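Lipoxygenase (PDB 5EK8) probably uses a non-heme iron centre to add both atoms of molecular oxygen to polyunsaturated fatty acids, as a 9R-lipoxygenase of a cyanobacterium. Local coordinates at residues A[369-374]-A[392-397]; A[384-389]-A[557-562]; A[628-633]-A[644-649]. One frame throughout, in Å; residues are numbered along the deposited sequence.

Contact 1: residues A[369-374]-A[392-397]; sequences QYAVAC and KSIINI
Ala371 puts its methyl against one branch of Ile394, with Ala371 CB 3.6 Å from Ile394 CG2. This is a helix-to-helix contact in the helical core of the lipoxygenase fold, where the long helix 337-377, which carries the iron ligands His359 and His364, meets the first turn of helix 394-404. No hydrogen bond crosses, and the four side chains that touch, those of Ala371, Val372, Ile394 and Ile395, are all buried, so the join rests on apolar surface alone.

The residue types fit their places. The small alanine is consistent with the close approach here, 6.9 Å from Ala371 CA to Lys392 CA. Isoleucine, branched at CB, can work on two sides. In Ile394 the longer arm lies anti to the backbone N (chi1 -165°) and, extended to CD1, runs past Ala371, while the short branch CG2 is left to face the alanine. The side chain of Ile394 comes within about 5 Å of that of His364, so the contact lies close to the metal site, the Ile394 side chain being about 8 Å from the iron.

Between helices 383-391 and 394-404 the chain turns at Lys392 and Ser393, and Ser393 N is hydrogen-bonded to Asp184 OD2. Leu391 of helix 383-391 also packs on Ala371.

A second pair lies beside the first, one residue further along each helix. In Ile395 the longer arm is swung to a chi1 of 51°, leaving the short branch to meet the long helix. Val372 reaches across to it with one of its two methyls, and Val372 CG2 lies a looser 4.4 Å from Ile395 CG2.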
loop_
_atom_site.group_PDB
_atom_site.type_symbol
_atom_site.label_atom_id
_atom_site.label_comp_id
_atom_site.label_asym_id
_atom_site.label_seq_id
_atom_site.Cartn_x
_atom_site.Cartn_y
_atom_site.Cartn_z
ATOM N N GLN A 369 -5.861 5.684 2.672
ATOM C CA GLN A 369 -6.845 6.736 2.928
ATOM C C GLN A 369 -7.730 6.946 1.702
ATOM O O GLN A 369 -8.961 7.093 1.811
ATOM C CB GLN A 369 -6.155 8.046 3.335
ATOM C CG GLN A 369 -5.283 8.701 2.278
ATOM C CD GLN A 369 -4.450 9.855 2.829
ATOM O OE1 GLN A 369 -4.877 10.574 3.739
ATOM N NE2 GLN A 369 -3.249 10.033 2.277
ATOM N N TYR A 370 -7.099 6.923 0.531
ATOM C CA TYR A 370 -7.820 7.038 -0.721
ATOM C C TYR A 370 -8.705 5.829 -0.932
ATOM O O TYR A 370 -9.810 5.953 -1.449
ATOM C CB TYR A 370 -6.858 7.192 -1.887
ATOM C CG TYR A 370 -6.124 8.502 -1.882
ATOM C CD1 TYR A 370 -6.772 9.686 -2.236
ATOM C CD2 TYR A 370 -4.785 8.562 -1.532
ATOM C CE1 TYR A 370 -6.101 10.896 -2.236
ATOM C CE2 TYR A 370 -4.107 9.761 -1.525
ATOM C CZ TYR A 370 -4.768 10.924 -1.878
ATOM O OH TYR A 370 -4.072 12.107 -1.873
ATOM N N ALA A 371 -8.217 4.657 -0.536
ATOM C CA ALA A 371 -9.023 3.441 -0.629
ATOM C C ALA A 371 -10.301 3.566 0.194
ATOM O O ALA A 371 -11.413 3.469 -0.340
ATOM C CB ALA A 371 -8.222 2.231 -0.179
ATOM N N VAL A 372 -10.135 3.797 1.491
ATOM C CA VAL A 372 -11.265 3.911 2.401
ATOM C C VAL A 372 -12.275 4.952 1.927
ATOM O O VAL A 372 -13.466 4.654 1.815
ATOM C CB VAL A 372 -10.808 4.266 3.826
ATOM C CG1 VAL A 372 -12.011 4.447 4.728
ATOM C CG2 VAL A 372 -9.884 3.177 4.373
ATOM N N ALA A 373 -11.799 6.160 1.630
ATOM C CA ALA A 373 -12.685 7.211 1.131
ATOM C C ALA A 373 -13.427 6.768 -0.135
ATOM O O ALA A 373 -14.650 6.949 -0.259
ATOM C CB ALA A 373 -11.901 8.472 0.862
ATOM N N CYS A 374 -12.674 6.181 -1.063
ATOM C CA CYS A 374 -13.211 5.730 -2.340
ATOM C C CYS A 374 -14.369 4.767 -2.162
ATOM O O CYS A 374 -15.472 5.013 -2.650
ATOM C CB CYS A 374 -12.115 5.064 -3.172
ATOM S SG CYS A 374 -12.717 4.163 -4.616
ATOM N N LYS A 392 -8.448 -1.514 -4.355
ATOM C CA LYS A 392 -8.982 -2.697 -3.696
ATOM C C LYS A 392 -7.882 -3.486 -2.987
ATOM O O LYS A 392 -6.707 -3.392 -3.346
ATOM C CB LYS A 392 -9.724 -3.593 -4.694
ATOM C CG LYS A 392 -8.933 -4.022 -5.919
ATOM C CD LYS A 392 -9.196 -5.498 -6.228
ATOM C CE LYS A 392 -9.070 -5.831 -7.717
ATOM N NZ LYS A 392 -7.716 -5.605 -8.292
ATOM N N SER A 393 -8.280 -4.211 -1.944
ATOM C CA SER A 393 -7.435 -5.178 -1.236
ATOM C C SER A 393 -6.304 -4.589 -0.381
ATOM O O SER A 393 -5.676 -5.321 0.381
ATOM C CB SER A 393 -6.838 -6.180 -2.236
ATOM O OG SER A 393 -7.854 -6.956 -2.849
ATOM N N ILE A 394 -6.051 -3.284 -0.478
ATOM C CA ILE A 394 -4.912 -2.693 0.230
ATOM C C ILE A 394 -5.125 -2.676 1.748
ATOM O O ILE A 394 -4.164 -2.786 2.525
ATOM C CB ILE A 394 -4.606 -1.261 -0.277
ATOM C CG1 ILE A 394 -3.220 -0.816 0.188
ATOM C CG2 ILE A 394 -5.667 -0.268 0.165
ATOM C CD1 ILE A 394 -2.840 0.573 -0.303
ATOM N N ILE A 395 -6.384 -2.582 2.167
ATOM C CA ILE A 395 -6.711 -2.605 3.586
ATOM C C ILE A 395 -6.250 -3.920 4.213
ATOM O O ILE A 395 -5.755 -3.946 5.347
ATOM C CB ILE A 395 -8.226 -2.412 3.821
ATOM C CG1 ILE A 395 -9.039 -3.382 2.955
ATOM C CG2 ILE A 395 -8.633 -0.968 3.528
ATOM C CD1 ILE A 395 -10.504 -3.432 3.313
ATOM N N ASN A 396 -6.391 -4.999 3.448
ATOM C CA ASN A 396 -5.996 -6.328 3.890
ATOM C C ASN A 396 -4.501 -6.407 4.167
ATOM O O ASN A 396 -4.080 -6.839 5.244
ATOM C CB ASN A 396 -6.385 -7.378 2.844
ATOM C CG ASN A 396 -7.878 -7.391 2.546
ATOM O OD1 ASN A 396 -8.709 -7.331 3.458
ATOM N ND2 ASN A 396 -8.226 -7.458 1.261
ATOM N N ILE A 397 -3.699 -5.977 3.197
ATOM C CA ILE A 397 -2.253 -6.112 3.323
ATOM C C ILE A 397 -1.710 -5.170 4.391
ATOM O O ILE A 397 -0.775 -5.525 5.108
ATOM C CB ILE A 397 -1.520 -5.873 1.975
ATOM C CG1 ILE A 397 -0.019 -6.122 2.134
ATOM C CG2 ILE A 397 -1.771 -4.483 1.434
ATOM C CD1 ILE A 397 0.328 -7.514 2.643
#

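Contact 2: residues A[384-389]-A[557-562]; sequences RLMLTP and QCCRHI
Arg384 O, on the turn that presents Met386 and Leu387 to helix 549-574, is gripped three times: by the backbone N atoms of Leu387 and Thr388 and by Thr388 OG1 at 2.6 Å. The hydroxyl sits above the carbonyl plane, 47° out of it. Threonine suits this turn because its OG1 can fold back onto the helix, just before Pro389, which has no N-H to give and where the helix kinks.

Across the interface everything is apolar. Met386, unbranched and extended along its whole length, lays its terminal methyl against Cys559, CE to CB at 3.5 Å. Cysteine, small and only weakly polar, lets the methyl come close to the helix backbone, and its SG also lies 4.2 Å from Leu387 CD1. Leu387 and Ile562 cross at about a right angle; both leucine methyls meet Ile562 CD1, and Leu387 CD2 also lies 3.9 Å from Ile562 CG2.

Away from the interface, Arg560 holds Gln557 OE1 side-on through NE and NH2, with the oxygen close to the guanidinium plane, and Gln557 NE2 continues to Trp437 O and Trp440 O.

The two helix axes pass 10.6 Å apart at 26°, running the same way. This is near-parallel helix packing in the helical lipoxygenase domain, against the long helix that supplies the iron ligands His570 and Asn574.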
loop_
_atom_site.group_PDB
_atom_site.type_symbol
_atom_site.label_atom_id
_atom_site.label_comp_id
_atom_site.label_asym_id
_atom_site.label_seq_id
_atom_site.Cartn_x
_atom_site.Cartn_y
_atom_site.Cartn_z
ATOM N N ARG A 384 -15.657 5.656 -9.781
ATOM C CA ARG A 384 -15.560 4.395 -9.049
ATOM C C ARG A 384 -14.920 3.305 -9.906
ATOM O O ARG A 384 -13.903 2.711 -9.533
ATOM C CB ARG A 384 -16.941 3.933 -8.594
ATOM C CG ARG A 384 -16.970 2.483 -8.140
ATOM C CD ARG A 384 -18.289 1.827 -8.503
ATOM N NE ARG A 384 -18.610 0.728 -7.600
ATOM C CZ ARG A 384 -19.816 0.188 -7.488
ATOM N NH1 ARG A 384 -20.022 -0.804 -6.633
ATOM N NH2 ARG A 384 -20.818 0.645 -8.228
ATOM N N LEU A 385 -15.518 3.079 -11.073
ATOM C CA LEU A 385 -15.048 2.088 -12.034
ATOM C C LEU A 385 -13.586 2.296 -12.397
ATOM O O LEU A 385 -12.898 1.367 -12.821
ATOM C CB LEU A 385 -15.907 2.133 -13.302
ATOM C CG LEU A 385 -17.051 1.123 -13.429
ATOM C CD1 LEU A 385 -17.841 1.005 -12.140
ATOM C CD2 LEU A 385 -17.966 1.512 -14.575
ATOM N N MET A 386 -13.115 3.522 -12.218
ATOM C CA MET A 386 -11.751 3.870 -12.569
ATOM C C MET A 386 -10.791 3.688 -11.397
ATOM O O MET A 386 -9.632 3.314 -11.594
ATOM C CB MET A 386 -11.705 5.305 -13.075
ATOM C CG MET A 386 -10.323 5.906 -13.145
ATOM S SD MET A 386 -10.391 7.565 -13.828
ATOM C CE MET A 386 -8.667 8.002 -13.753
ATOM N N LEU A 387 -11.281 3.916 -10.179
ATOM C CA LEU A 387 -10.406 3.933 -9.004
ATOM C C LEU A 387 -10.382 2.631 -8.197
ATOM O O LEU A 387 -9.317 2.206 -7.747
ATOM C CB LEU A 387 -10.794 5.088 -8.081
ATOM C CG LEU A 387 -10.295 6.469 -8.505
ATOM C CD1 LEU A 387 -10.708 7.524 -7.490
ATOM C CD2 LEU A 387 -8.786 6.446 -8.679
ATOM N N THR A 388 -11.543 2.005 -8.016
ATOM C CA THR A 388 -11.644 0.799 -7.188
ATOM C C THR A 388 -10.650 -0.344 -7.502
ATOM O O THR A 388 -10.088 -0.922 -6.570
ATOM C CB THR A 388 -13.072 0.212 -7.237
ATOM O OG1 THR A 388 -13.602 0.342 -8.559
ATOM C CG2 THR A 388 -13.980 0.949 -6.272
ATOM N N PRO A 389 -10.420 -0.678 -8.796
ATOM C CA PRO A 389 -9.507 -1.809 -9.035
ATOM C C PRO A 389 -8.070 -1.564 -8.570
ATOM O O PRO A 389 -7.330 -2.519 -8.346
ATOM C CB PRO A 389 -9.548 -1.978 -10.557
ATOM C CG PRO A 389 -9.979 -0.664 -11.076
ATOM C CD PRO A 389 -10.949 -0.144 -10.064
ATOM N N GLN A 557 -6.236 15.051 -11.497
ATOM C CA GLN A 557 -4.905 14.983 -10.900
ATOM C C GLN A 557 -4.855 13.978 -9.753
ATOM O O GLN A 557 -3.903 13.205 -9.636
ATOM C CB GLN A 557 -4.457 16.366 -10.412
ATOM C CG GLN A 557 -3.207 16.354 -9.530
ATOM C CD GLN A 557 -1.995 15.706 -10.200
ATOM O OE1 GLN A 557 -1.919 15.611 -11.425
ATOM N NE2 GLN A 557 -1.041 15.260 -9.389
ATOM N N CYS A 558 -5.884 13.993 -8.912
ATOM C CA CYS A 558 -5.962 13.056 -7.798
ATOM C C CYS A 558 -5.991 11.617 -8.322
ATOM O O CYS A 558 -5.326 10.725 -7.787
ATOM C CB CYS A 558 -7.195 13.349 -6.940
ATOM S SG CYS A 558 -7.323 12.370 -5.422
ATOM N N CYS A 559 -6.756 11.411 -9.387
ATOM C CA CYS A 559 -6.859 10.107 -10.028
ATOM C C CYS A 559 -5.510 9.641 -10.574
ATOM O O CYS A 559 -5.108 8.491 -10.361
ATOM C CB CYS A 559 -7.901 10.156 -11.140
ATOM S SG CYS A 559 -9.614 10.262 -10.542
ATOM N N ARG A 560 -4.817 10.543 -11.269
ATOM C CA ARG A 560 -3.457 10.280 -11.744
ATOM C C ARG A 560 -2.533 9.863 -10.603
ATOM O O ARG A 560 -1.780 8.896 -10.715
ATOM C CB ARG A 560 -2.872 11.513 -12.436
ATOM C CG ARG A 560 -3.287 11.697 -13.881
ATOM C CD ARG A 560 -2.461 12.796 -14.536
ATOM N NE ARG A 560 -2.688 14.113 -13.940
ATOM C CZ ARG A 560 -3.574 14.999 -14.389
ATOM N NH1 ARG A 560 -4.330 14.713 -15.440
ATOM N NH2 ARG A 560 -3.706 16.173 -13.787
ATOM N N HIS A 561 -2.594 10.613 -9.508
ATOM C CA HIS A 561 -1.776 10.349 -8.329
ATOM C C HIS A 561 -2.016 8.939 -7.772
ATOM O O HIS A 561 -1.083 8.126 -7.641
ATOM C CB HIS A 561 -2.075 11.406 -7.261
ATOM C CG HIS A 561 -1.107 11.415 -6.122
ATOM N ND1 HIS A 561 0.186 11.879 -6.245
ATOM C CD2 HIS A 561 -1.241 11.022 -4.834
ATOM C CE1 HIS A 561 0.805 11.768 -5.085
ATOM N NE2 HIS A 561 -0.041 11.253 -4.208
ATOM N N ILE A 562 -3.282 8.666 -7.461
ATOM C CA ILE A 562 -3.711 7.375 -6.940
ATOM C C ILE A 562 -3.253 6.228 -7.831
ATOM O O ILE A 562 -2.570 5.306 -7.373
ATOM C CB ILE A 562 -5.245 7.313 -6.793
ATOM C CG1 ILE A 562 -5.719 8.311 -5.734
ATOM C CG2 ILE A 562 -5.696 5.897 -6.443
ATOM C CD1 ILE A 562 -7.228 8.505 -5.712
#

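Contact 3: residues A[628-633]-A[644-649]; sequences LLVKNE and ALLNRK
Leu645 and Val630 bury the most surface here, followed by Leu646, as the loop after helix 608-623 folds back onto helix 639-647 in the C-terminal part of the lipoxygenase fold. Leu645 has CG anti to its own N (chi1 179°), which carries CD2 out between two loop residues: it lies 3.9 Å from Leu629 CD1 and 4.0 Å from Val630 CG2. Both loop side chains cross the leucine at about a right angle. Val630 uses its two branches separately, since CG1 goes to Leu646 CD2, also at 4.0 Å; a short side chain branched at CB can thus touch two neighbours on one helix. Leucine suits positions 629 and 645, which are buried and also face Tyr459 and Ile462 of helix 451-473, whereas Leu646 lies at the exposed margin.

Arg642 of the helix donates NE to Leu629 O and NH2 to Val630 O, tying loop to helix by polar bonds beside the apolar ones. Residues 629-631 have helical backbone angles, and Asn632 N bonds to Leu628 O. Glu633 adds a side-chain bond to this turn: its OE2, met from above the carboxylate plane, accepts an almost straight bond from Leu628 N at 2.7 Å.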
loop_
_atom_site.group_PDB
_atom_site.type_symbol
_atom_site.label_atom_id
_atom_site.label_comp_id
_atom_site.label_asym_id
_atom_site.label_seq_id
_atom_site.Cartn_x
_atom_site.Cartn_y
_atom_site.Cartn_z
ATOM N N LEU A 628 -1.992 -7.959 -12.088
ATOM C CA LEU A 628 -1.196 -7.189 -13.038
ATOM C C LEU A 628 -2.101 -6.542 -14.080
ATOM O O LEU A 628 -3.104 -7.126 -14.494
ATOM C CB LEU A 628 -0.155 -8.078 -13.723
ATOM C CG LEU A 628 0.768 -8.873 -12.797
ATOM C CD1 LEU A 628 0.810 -10.338 -13.210
ATOM C CD2 LEU A 628 2.166 -8.277 -12.777
ATOM N N LEU A 629 -1.742 -5.328 -14.492
ATOM C CA LEU A 629 -2.549 -4.551 -15.427
ATOM C C LEU A 629 -2.821 -5.294 -16.733
ATOM O O LEU A 629 -3.972 -5.402 -17.163
ATOM C CB LEU A 629 -1.869 -3.213 -15.733
ATOM C CG LEU A 629 -1.885 -2.152 -14.632
ATOM C CD1 LEU A 629 -1.160 -0.911 -15.104
ATOM C CD2 LEU A 629 -3.315 -1.817 -14.219
ATOM N N VAL A 630 -1.763 -5.801 -17.359
ATOM C CA VAL A 630 -1.898 -6.499 -18.635
ATOM C C VAL A 630 -2.683 -7.794 -18.473
ATOM O O VAL A 630 -3.653 -8.028 -19.190
ATOM C CB VAL A 630 -0.527 -6.824 -19.268
ATOM C CG1 VAL A 630 -0.715 -7.563 -20.588
ATOM C CG2 VAL A 630 0.276 -5.549 -19.478
ATOM N N LYS A 631 -2.262 -8.627 -17.526
ATOM C CA LYS A 631 -2.911 -9.914 -17.293
ATOM C C LYS A 631 -4.379 -9.747 -16.903
ATOM O O LYS A 631 -5.220 -10.568 -17.278
ATOM C CB LYS A 631 -2.168 -10.699 -16.210
ATOM C CG LYS A 631 -2.531 -12.182 -16.157
ATOM C CD LYS A 631 -1.624 -12.938 -15.196
ATOM C CE LYS A 631 -1.845 -14.438 -15.278
ATOM N NZ LYS A 631 -3.246 -14.823 -14.947
ATOM N N ASN A 632 -4.670 -8.679 -16.159
ATOM C CA ASN A 632 -6.027 -8.339 -15.727
ATOM C C ASN A 632 -6.802 -9.528 -15.167
ATOM O O ASN A 632 -7.950 -9.756 -15.537
ATOM C CB ASN A 632 -6.813 -7.715 -16.886
ATOM C CG ASN A 632 -8.067 -6.986 -16.421
ATOM O OD1 ASN A 632 -8.185 -6.605 -15.254
ATOM N ND2 ASN A 632 -9.010 -6.791 -17.336
ATOM N N GLU A 633 -6.180 -10.269 -14.257
ATOM C CA GLU A 633 -6.760 -11.510 -13.753
ATOM C C GLU A 633 -8.103 -11.341 -13.028
ATOM O O GLU A 633 -8.747 -12.332 -12.684
ATOM C CB GLU A 633 -5.758 -12.213 -12.829
ATOM C CG GLU A 633 -4.977 -11.287 -11.909
ATOM C CD GLU A 633 -3.590 -10.962 -12.436
ATOM O OE1 GLU A 633 -2.635 -11.693 -12.094
ATOM O OE2 GLU A 633 -3.453 -9.972 -13.183
ATOM N N ALA A 644 -3.906 1.636 -23.577
ATOM C CA ALA A 644 -2.957 2.741 -23.503
ATOM C C ALA A 644 -1.575 2.229 -23.108
ATOM O O ALA A 644 -0.556 2.681 -23.636
ATOM C CB ALA A 644 -3.438 3.796 -22.515
ATOM N N LEU A 645 -1.546 1.284 -22.174
ATOM C CA LEU A 645 -0.289 0.694 -21.725
ATOM C C LEU A 645 0.317 -0.226 -22.790
ATOM O O LEU A 645 1.522 -0.190 -23.043
ATOM C CB LEU A 645 -0.496 -0.082 -20.423
ATOM C CG LEU A 645 0.738 -0.782 -19.847
ATOM C CD1 LEU A 645 1.825 0.228 -19.490
ATOM C CD2 LEU A 645 0.357 -1.633 -18.640
ATOM N N LEU A 646 -0.530 -1.044 -23.408
ATOM C CA LEU A 646 -0.097 -1.988 -24.431
ATOM C C LEU A 646 0.494 -1.254 -25.624
ATOM O O LEU A 646 1.539 -1.644 -26.144
ATOM C CB LEU A 646 -1.262 -2.871 -24.884
ATOM C CG LEU A 646 -1.737 -3.925 -23.885
ATOM C CD1 LEU A 646 -3.023 -4.594 -24.351
ATOM C CD2 LEU A 646 -0.643 -4.947 -23.657
ATOM N N ASN A 647 -0.191 -0.192 -26.046
ATOM C CA ASN A 647 0.272 0.671 -27.128
ATOM C C ASN A 647 1.727 1.085 -26.924
ATOM O O ASN A 647 2.505 1.155 -27.876
ATOM C CB ASN A 647 -0.635 1.903 -27.228
ATOM C CG ASN A 647 -0.223 2.865 -28.331
ATOM O OD1 ASN A 647 0.555 2.525 -29.226
ATOM N ND2 ASN A 647 -0.767 4.077 -28.280
ATOM N N ARG A 648 2.102 1.322 -25.672
ATOM C CA ARG A 648 3.448 1.781 -25.370
ATOM C C ARG A 648 4.307 0.691 -24.714
ATOM O O ARG A 648 5.040 0.954 -23.763
ATOM C CB ARG A 648 3.385 3.021 -24.476
ATOM C CG ARG A 648 2.272 3.991 -24.860
ATOM C CD ARG A 648 2.788 5.412 -25.019
ATOM N NE ARG A 648 3.721 5.537 -26.135
ATOM C CZ ARG A 648 4.261 6.685 -26.531
ATOM N NH1 ARG A 648 3.960 7.813 -25.899
ATOM N NH2 ARG A 648 5.102 6.706 -27.559
ATOM N N LYS A 649 4.226 -0.523 -25.251
ATOM C CA LYS A 649 4.977 -1.674 -24.748
ATOM C C LYS A 649 6.479 -1.587 -25.033
ATOM O O LYS A 649 7.319 -1.897 -24.177
ATOM C CB LYS A 649 4.413 -2.956 -25.367
ATOM C CG LYS A 649 5.222 -4.217 -25.106
ATOM C CD LYS A 649 4.600 -5.403 -25.827
ATOM C CE LYS A 649 5.356 -6.693 -25.561
ATOM N NZ LYS A 649 5.384 -7.035 -24.112
#

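How the contacts relate
Contacts 1 and 2 interlock: along the chain their segments alternate, 369-374, 384-389, 392-397, then 557-562, and their centres lie 12 Å apart. Helices 337-377, 383-391 and 394-404 follow one another, and helix 549-574 closes the group. Each contact packs a neighbouring helix against one that carries iron ligands, and Tyr370 connects the two ligand helices, with CD1 3.7 Å from Ile562 CD1 and CE1 3.7 Å from Cys558 SG. Contact 3 comes later and stands apart, its centre 22 Å from contact 1 and 16 Å from contact 2. It lies in the C-terminal part, where Leu629 bonds by its backbone to Ile662, a few residues before the iron ligand Ile668.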